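PDB 5MQ8: uncharacterized protein YacP from Bacillus subtilis, which acts as an endoribonuclease of the PIN-like NYN family, involved in ribosome-dependent decay of messenger RNA. Local coordinates for residues I3-G8 and R47-F52; V100-Y105 and A116-A121. One frame throughout, in Å; residues are numbered along the deposited sequence.

Contact 1 of 2, residues I3-G8 and R47-F52; sequences ILLVDG and RVIVVF
I3-G8 and R47-F52 run side by side as neighbouring parallel strands, their axes 4.7 Å apart at the closest and 18° from parallel. Backbone bonds pass back and forth between them: L4 N gives to R47 O, I49 N to L4 O, V6 N to I49 O and V51 N to V6 O. The series ends at G8 N, which reaches V51 O over 2.9 Å on a more bent path, 146° at the hydrogen, where the chain turns into helix 8-14.

On one face L5 and I49 lie alongside each other, L5 CD2 resting 3.9 Å from I49 CB, and helix 80-90 packs over this side. On the other, V48 CG1, anti to its backbone N (chi1 178°), meets V6 CG2 at a slant, 4.2 Å away, while helix 23-44 covers L4 and V48. At the end of strand 47-52 the F52 ring reaches G8, CE1 3.6 Å from G8 CA, and V50 CG1 sits above one ring face, toward its rim.

D7 marks the change from apolar to polar. It is the N-cap of helix 8-14, OD1 accepting weakly from N10 N, and OD2 turns to T102. A water donates to D7 OD1 (3.0 Å) and to V51 O (2.8 Å). In PIN-like nucleases an acid ending the first strand commonly helps bind metal, and D7 probably does the same.

Contact 2 of 2, residues V100-Y105 and A116-A121; sequences VATSDY and ALRKSA
R118 lays its guanidinium flat on the ring of Y105, the two planes only 6° apart and their centres separated by 3.7 Å. This is a stacked cation-pi pair, displaced from perfect overlap: CZ of R118 stands 26° off the ring normal, and Y105 CZ lies over the middle of the guanidinium. Against the opposite face of the guanidinium comes the methyl of T102, CG2 to NH2 3.7 Å and toward the rim, so the flat group is held between an aromatic ring and a methyl.

The edge of the guanidinium is used differently. R118 NH2 gives a short hydrogen bond to D104 O, 2.6 Å long, with the acceptor close to the guanidinium plane although the donor stands well above the plane of the D104 carbonyl. NE and NH2 both lean weakly on T102 O. The arginine gets there by extending first, CG anti to its own N (chi1 163°), and bending later, at chi3.

Next to the arginine along the sheet, parallel strands 98-101 and 117-119 pair through V100 N to L117 O and K119 N to V100 O; T102 N, just past the strand, continues the pattern to K119 O. Where the second strand gives way to helix 121-145, S103 OG accepts from A121 N (2.9 Å), while S120 OG caps the helix by binding E123 N. T102 OG1, also a partner of D7, closes an ST turn with D104 N.

One positive group thus holds two carbonyls, one gripped well and one weakly, and with both faces covered it ties the residues after strand 98-101 to strand 117-119.

Contacts 1 and 2 are successive steps across one parallel sheet, in which strand 3-7 lies between 47-52 and 98-101, and 117-119 forms an outer edge. Their centres are about 11 Å apart, and the inner strands join them directly: A101 N lies 2.8 Å from L5 O, a probable hydrogen bond, and L4 CD1 packs on A101 CB. At the C-terminal ends of these strands the two meet again, D7 OD2 to T102 OG1 at 2.7 Å. T102 therefore links the carboxylate of contact 1 to the arginine-held turn of contact 2. In PIN-like folds this end of the sheet usually carries the active site, so T102 may help position D7 there.

Contact 1 of 2, residues I3-G8 and R47-F52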
ATOM      1  N   ILE A   3      24.036  11.781  10.245  1.00 38.57           N
ATOM      2  CA  ILE A   3      24.218  10.872   9.125  1.00 36.18           C
ATOM      3  C   ILE A   3      24.397   9.494   9.698  1.00 37.97           C
ATOM      4  O   ILE A   3      25.202   9.301  10.617  1.00 38.60           O
ATOM      5  CB  ILE A   3      25.386  11.272   8.172  1.00 38.31           C
ATOM      6  CG1 ILE A   3      25.271  12.753   7.695  1.00 38.45           C
ATOM      7  CG2 ILE A   3      25.488  10.293   6.973  1.00 37.11           C
ATOM      8  CD1 ILE A   3      26.434  13.258   6.821  1.00 40.14           C
ATOM      9  N   LEU A   4      23.618   8.545   9.181  1.00 30.96           N
ATOM     10  CA  LEU A   4      23.701   7.146   9.585  1.00 28.57           C
ATOM     11  C   LEU A   4      24.361   6.327   8.483  1.00 30.57           C
ATOM     12  O   LEU A   4      23.873   6.305   7.352  1.00 29.04           O
ATOM     13  CB  LEU A   4      22.331   6.573   9.962  1.00 27.71           C
ATOM     14  CG  LEU A   4      22.294   5.090  10.453  1.00 31.20           C
ATOM     15  CD1 LEU A   4      23.116   4.874  11.728  1.00 29.95           C
ATOM     16  CD2 LEU A   4      20.896   4.655  10.718  1.00 32.14           C
ATOM     17  N   LEU A   5      25.491   5.686   8.814  1.00 28.00           N
ATOM     18  CA  LEU A   5      26.259   4.824   7.910  1.00 28.32           C
ATOM     19  C   LEU A   5      26.003   3.417   8.403  1.00 31.95           C
ATOM     20  O   LEU A   5      26.228   3.129   9.576  1.00 32.69           O
ATOM     21  CB  LEU A   5      27.767   5.177   7.931  1.00 28.42           C
ATOM     22  CG  LEU A   5      28.154   6.625   7.550  1.00 32.35           C
ATOM     23  CD1 LEU A   5      29.666   6.830   7.597  1.00 31.72           C
ATOM     24  CD2 LEU A   5      27.661   6.994   6.164  1.00 35.10           C
ATOM     25  N   VAL A   6      25.428   2.576   7.546  1.00 26.99           N
ATOM     26  CA  VAL A   6      24.980   1.244   7.923  1.00 25.79           C
ATOM     27  C   VAL A   6      25.846   0.126   7.349  1.00 29.03           C
ATOM     28  O   VAL A   6      26.063   0.070   6.141  1.00 26.12           O
ATOM     29  CB  VAL A   6      23.461   1.037   7.559  1.00 28.42           C
ATOM     30  CG1 VAL A   6      22.944  -0.324   8.033  1.00 27.58           C
ATOM     31  CG2 VAL A   6      22.586   2.160   8.116  1.00 27.64           C
ATOM     32  N   ASP A   7      26.287  -0.802   8.227  1.00 27.45           N
ATOM     33  CA  ASP A   7      27.009  -1.999   7.817  1.00 27.57           C
ATOM     34  C   ASP A   7      25.891  -2.974   7.435  1.00 30.83           C
ATOM     35  O   ASP A   7      25.314  -3.646   8.302  1.00 30.14           O
ATOM     36  CB  ASP A   7      27.866  -2.531   8.985  1.00 29.52           C
ATOM     37  CG  ASP A   7      28.670  -3.812   8.753  1.00 32.02           C
ATOM     38  OD1 ASP A   7      28.433  -4.495   7.727  1.00 29.56           O
ATOM     39  OD2 ASP A   7      29.470  -4.176   9.645  1.00 32.93           O
ATOM     40  N   GLY A   8      25.555  -2.960   6.146  1.00 27.92           N
ATOM     41  CA  GLY A   8      24.480  -3.735   5.545  1.00 28.22           C
ATOM     42  C   GLY A   8      24.494  -5.225   5.825  1.00 32.60           C
ATOM     43  O   GLY A   8      23.478  -5.778   6.255  1.00 30.54           O
ATOM     44  N   ARG A  47      20.251  11.599   7.030  1.00 34.73           N
ATOM     45  CA  ARG A  47      20.797  11.002   5.824  1.00 33.00           C
ATOM     46  C   ARG A  47      21.257   9.567   6.162  1.00 34.68           C
ATOM     47  O   ARG A  47      21.852   9.335   7.215  1.00 32.01           O
ATOM     48  CB  ARG A  47      21.936  11.842   5.275  1.00 32.59           C
ATOM     49  CG  ARG A  47      22.391  11.362   3.918  1.00 41.81           C
ATOM     50  CD  ARG A  47      23.583  12.141   3.473  1.00 50.97           C
ATOM     51  NE  ARG A  47      24.125  11.614   2.223  1.00 55.94           N
ATOM     52  CZ  ARG A  47      25.047  12.238   1.507  1.00 58.46           C
ATOM     53  NH1 ARG A  47      25.522  13.410   1.904  1.00 37.56           N
ATOM     54  NH2 ARG A  47      25.500  11.699   0.387  1.00 47.65           N
ATOM     55  N   VAL A  48      20.905   8.602   5.300  1.00 31.24           N
ATOM     56  CA  VAL A  48      21.209   7.182   5.490  1.00 30.03           C
ATOM     57  C   VAL A  48      22.000   6.645   4.319  1.00 31.91           C
ATOM     58  O   VAL A  48      21.582   6.796   3.174  1.00 31.23           O
ATOM     59  CB  VAL A  48      19.929   6.333   5.743  1.00 33.58           C
ATOM     60  CG1 VAL A  48      20.270   4.852   5.894  1.00 33.60           C
ATOM     61  CG2 VAL A  48      19.163   6.823   6.966  1.00 33.22           C
ATOM     62  N   ILE A  49      23.151   6.008   4.606  1.00 28.75           N
ATOM     63  CA  ILE A  49      23.967   5.370   3.579  1.00 27.81           C
ATOM     64  C   ILE A  49      24.173   3.911   3.978  1.00 31.28           C
ATOM     65  O   ILE A  49      24.684   3.629   5.061  1.00 31.52           O
ATOM     66  CB  ILE A  49      25.289   6.122   3.250  1.00 30.75           C
ATOM     67  CG1 ILE A  49      25.004   7.595   2.844  1.00 31.52           C
ATOM     68  CG2 ILE A  49      26.058   5.378   2.133  1.00 30.79           C
ATOM     69  CD1 ILE A  49      26.239   8.498   2.657  1.00 38.37           C
ATOM     70  N   VAL A  50      23.774   2.987   3.105  1.00 28.45           N
ATOM     71  CA  VAL A  50      23.926   1.557   3.378  1.00 27.40           C
ATOM     72  C   VAL A  50      25.126   1.029   2.597  1.00 30.44           C
ATOM     73  O   VAL A  50      25.172   1.149   1.373  1.00 30.71           O
ATOM     74  CB  VAL A  50      22.622   0.745   3.136  1.00 29.95           C
ATOM     75  CG1 VAL A  50      22.786  -0.706   3.581  1.00 28.83           C
ATOM     76  CG2 VAL A  50      21.442   1.380   3.869  1.00 29.75           C
ATOM     77  N   VAL A  51      26.085   0.449   3.318  1.00 26.15           N
ATOM     78  CA  VAL A  51      27.313  -0.114   2.763  1.00 26.36           C
ATOM     79  C   VAL A  51      27.263  -1.638   2.818  1.00 31.29           C
ATOM     80  O   VAL A  51      27.163  -2.242   3.894  1.00 30.93           O
ATOM     81  CB  VAL A  51      28.589   0.479   3.436  1.00 30.61           C
ATOM     82  CG1 VAL A  51      29.873  -0.159   2.890  1.00 30.99           C
ATOM     83  CG2 VAL A  51      28.634   1.987   3.260  1.00 30.28           C
ATOM     84  N   PHE A  52      27.322  -2.246   1.649  1.00 28.72           N
ATOM     85  CA  PHE A  52      27.304  -3.682   1.500  1.00 28.72           C
ATOM     86  C   PHE A  52      28.662  -4.185   1.045  1.00 34.40           C
ATOM     87  O   PHE A  52      29.240  -3.666   0.083  1.00 33.57           O
ATOM     88  CB  PHE A  52      26.235  -4.125   0.492  1.00 30.71           C
ATOM     89  CG  PHE A  52      24.806  -3.956   0.945  1.00 33.32           C
ATOM     90  CD1 PHE A  52      24.287  -4.731   1.979  1.00 36.28           C
ATOM     91  CD2 PHE A  52      23.955  -3.069   0.296  1.00 35.60           C
ATOM     92  CE1 PHE A  52      22.948  -4.596   2.375  1.00 36.77           C
ATOM     93  CE2 PHE A  52      22.615  -2.936   0.695  1.00 37.72           C
ATOM     94  CZ  PHE A  52      22.127  -3.693   1.737  1.00 35.51           C
TER
HETATM   95  O   HOH W   1      28.126  -4.702   4.722  1.00 27.76           O

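Contact 2 of 2, residues V100-Y105 and A116-A121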
ATOM      1  N   VAL A 100      27.382   5.070  13.109  1.00 35.49           N
ATOM      2  CA  VAL A 100      27.675   3.861  12.345  1.00 33.51           C
ATOM      3  C   VAL A 100      26.925   2.694  12.957  1.00 38.11           C
ATOM      4  O   VAL A 100      27.165   2.346  14.118  1.00 39.19           O
ATOM      5  CB  VAL A 100      29.186   3.558  12.188  1.00 35.68           C
ATOM      6  CG1 VAL A 100      29.415   2.326  11.307  1.00 34.42           C
ATOM      7  CG2 VAL A 100      29.945   4.766  11.637  1.00 35.22           C
ATOM      8  N   ALA A 101      26.035   2.072  12.166  1.00 32.78           N
ATOM      9  CA  ALA A 101      25.270   0.916  12.618  1.00 31.61           C
ATOM     10  C   ALA A 101      26.034  -0.371  12.310  1.00 34.34           C
ATOM     11  O   ALA A 101      26.162  -0.761  11.143  1.00 31.90           O
ATOM     12  CB  ALA A 101      23.896   0.899  11.973  1.00 32.15           C
ATOM     13  N   THR A 102      26.576  -1.005  13.372  1.00 32.17           N
ATOM     14  CA  THR A 102      27.329  -2.268  13.331  1.00 31.34           C
ATOM     15  C   THR A 102      27.534  -2.862  14.727  1.00 34.95           C
ATOM     16  O   THR A 102      27.797  -2.136  15.691  1.00 32.83           O
ATOM     17  CB  THR A 102      28.666  -2.156  12.537  1.00 32.45           C
ATOM     18  OG1 THR A 102      29.173  -3.468  12.284  1.00 31.04           O
ATOM     19  CG2 THR A 102      29.732  -1.293  13.230  1.00 29.94           C
ATOM     20  N   SER A 103      27.438  -4.197  14.812  1.00 32.34           N
ATOM     21  CA  SER A 103      27.718  -4.983  16.018  1.00 31.98           C
ATOM     22  C   SER A 103      28.972  -5.848  15.783  1.00 36.84           C
ATOM     23  O   SER A 103      29.285  -6.706  16.608  1.00 36.58           O
ATOM     24  CB  SER A 103      26.524  -5.858  16.392  1.00 32.80           C
ATOM     25  OG  SER A 103      25.548  -5.069  17.045  1.00 42.20           O
ATOM     26  N   ASP A 104      29.687  -5.622  14.654  1.00 34.36           N
ATOM     27  CA  ASP A 104      30.898  -6.374  14.317  1.00 33.41           C
ATOM     28  C   ASP A 104      32.110  -5.877  15.087  1.00 39.81           C
ATOM     29  O   ASP A 104      32.344  -4.676  15.153  1.00 40.05           O
ATOM     30  CB  ASP A 104      31.185  -6.336  12.812  1.00 33.67           C
ATOM     31  CG  ASP A 104      32.515  -6.980  12.447  1.00 39.56           C
ATOM     32  OD1 ASP A 104      32.572  -8.239  12.379  1.00 37.91           O
ATOM     33  OD2 ASP A 104      33.517  -6.236  12.299  1.00 41.93           O
ATOM     34  N   TYR A 105      32.940  -6.815  15.579  1.00 38.54           N
ATOM     35  CA  TYR A 105      34.180  -6.483  16.280  1.00 38.88           C
ATOM     36  C   TYR A 105      35.391  -7.207  15.667  1.00 42.10           C
ATOM     37  O   TYR A 105      36.495  -7.094  16.192  1.00 43.88           O
ATOM     38  CB  TYR A 105      34.044  -6.716  17.794  1.00 41.16           C
ATOM     39  CG  TYR A 105      33.160  -5.700  18.489  1.00 44.68           C
ATOM     40  CD1 TYR A 105      31.793  -5.917  18.631  1.00 46.99           C
ATOM     41  CD2 TYR A 105      33.697  -4.533  19.033  1.00 46.17           C
ATOM     42  CE1 TYR A 105      30.975  -4.990  19.282  1.00 49.55           C
ATOM     43  CE2 TYR A 105      32.892  -3.603  19.695  1.00 47.24           C
ATOM     44  CZ  TYR A 105      31.530  -3.836  19.815  1.00 56.65           C
ATOM     45  OH  TYR A 105      30.729  -2.920  20.454  1.00 60.94           O
ATOM     46  N   ALA A 116      33.105   9.256  15.307  1.00 50.28           N
ATOM     47  CA  ALA A 116      31.876   8.548  14.944  1.00 49.13           C
ATOM     48  C   ALA A 116      31.339   7.741  16.111  1.00 52.09           C
ATOM     49  O   ALA A 116      32.118   7.183  16.888  1.00 51.49           O
ATOM     50  CB  ALA A 116      32.111   7.648  13.748  1.00 49.55           C
ATOM     51  N   LEU A 117      30.005   7.707  16.243  1.00 48.22           N
ATOM     52  CA  LEU A 117      29.318   6.975  17.303  1.00 47.76           C
ATOM     53  C   LEU A 117      28.843   5.629  16.798  1.00 48.75           C
ATOM     54  O   LEU A 117      28.402   5.505  15.659  1.00 48.21           O
ATOM     55  CB  LEU A 117      28.146   7.788  17.891  1.00 48.55           C
ATOM     56  CG  LEU A 117      28.524   9.057  18.680  1.00 54.86           C
ATOM     57  CD1 LEU A 117      27.312   9.937  18.929  1.00 55.38           C
ATOM     58  CD2 LEU A 117      29.202   8.711  20.013  1.00 58.85           C
ATOM     59  N   ARG A 118      28.953   4.619  17.648  1.00 43.89           N
ATOM     60  CA  ARG A 118      28.580   3.257  17.316  1.00 42.70           C
ATOM     61  C   ARG A 118      27.160   2.963  17.751  1.00 44.42           C
ATOM     62  O   ARG A 118      26.796   3.201  18.905  1.00 45.30           O
ATOM     63  CB  ARG A 118      29.589   2.270  17.935  1.00 40.93           C
ATOM     64  CG  ARG A 118      29.114   0.838  18.000  1.00 46.73           C
ATOM     65  CD  ARG A 118      30.201  -0.095  18.452  1.00 50.49           C
ATOM     66  NE  ARG A 118      30.044  -1.340  17.725  1.00 51.93           N
ATOM     67  CZ  ARG A 118      30.997  -1.958  17.046  1.00 58.20           C
ATOM     68  NH1 ARG A 118      32.245  -1.515  17.084  1.00 46.17           N
ATOM     69  NH2 ARG A 118      30.723  -3.058  16.371  1.00 45.88           N
ATOM     70  N   LYS A 119      26.364   2.432  16.815  1.00 37.21           N
ATOM     71  CA  LYS A 119      24.990   2.013  17.041  1.00 35.19           C
ATOM     72  C   LYS A 119      24.950   0.516  16.761  1.00 38.30           C
ATOM     73  O   LYS A 119      25.418   0.067  15.708  1.00 37.89           O
ATOM     74  CB  LYS A 119      24.036   2.800  16.113  1.00 35.63           C
ATOM     75  CG  LYS A 119      22.567   2.593  16.415  1.00 41.76           C
ATOM     76  CD  LYS A 119      21.653   3.272  15.380  1.00 50.71           C
ATOM     77  CE  LYS A 119      21.234   4.679  15.751  1.00 53.58           C
ATOM     78  NZ  LYS A 119      22.335   5.662  15.634  1.00 69.92           N
ATOM     79  N   SER A 120      24.463  -0.266  17.714  1.00 34.95           N
ATOM     80  CA  SER A 120      24.404  -1.713  17.530  1.00 34.59           C
ATOM     81  C   SER A 120      23.288  -2.133  16.570  1.00 37.11           C
ATOM     82  O   SER A 120      22.341  -1.378  16.331  1.00 35.75           O
ATOM     83  CB  SER A 120      24.241  -2.424  18.872  1.00 36.42           C
ATOM     84  OG  SER A 120      22.970  -2.151  19.428  1.00 42.98           O
ATOM     85  N   ALA A 121      23.401  -3.359  16.050  1.00 33.74           N
ATOM     86  CA  ALA A 121      22.423  -3.962  15.157  1.00 33.93           C
ATOM     87  C   ALA A 121      21.039  -4.040  15.819  1.00 39.32           C
ATOM     88  O   ALA A 121      20.034  -3.754  15.167  1.00 38.56           O
ATOM     89  CB  ALA A 121      22.886  -5.346  14.748  1.00 33.97           C
TER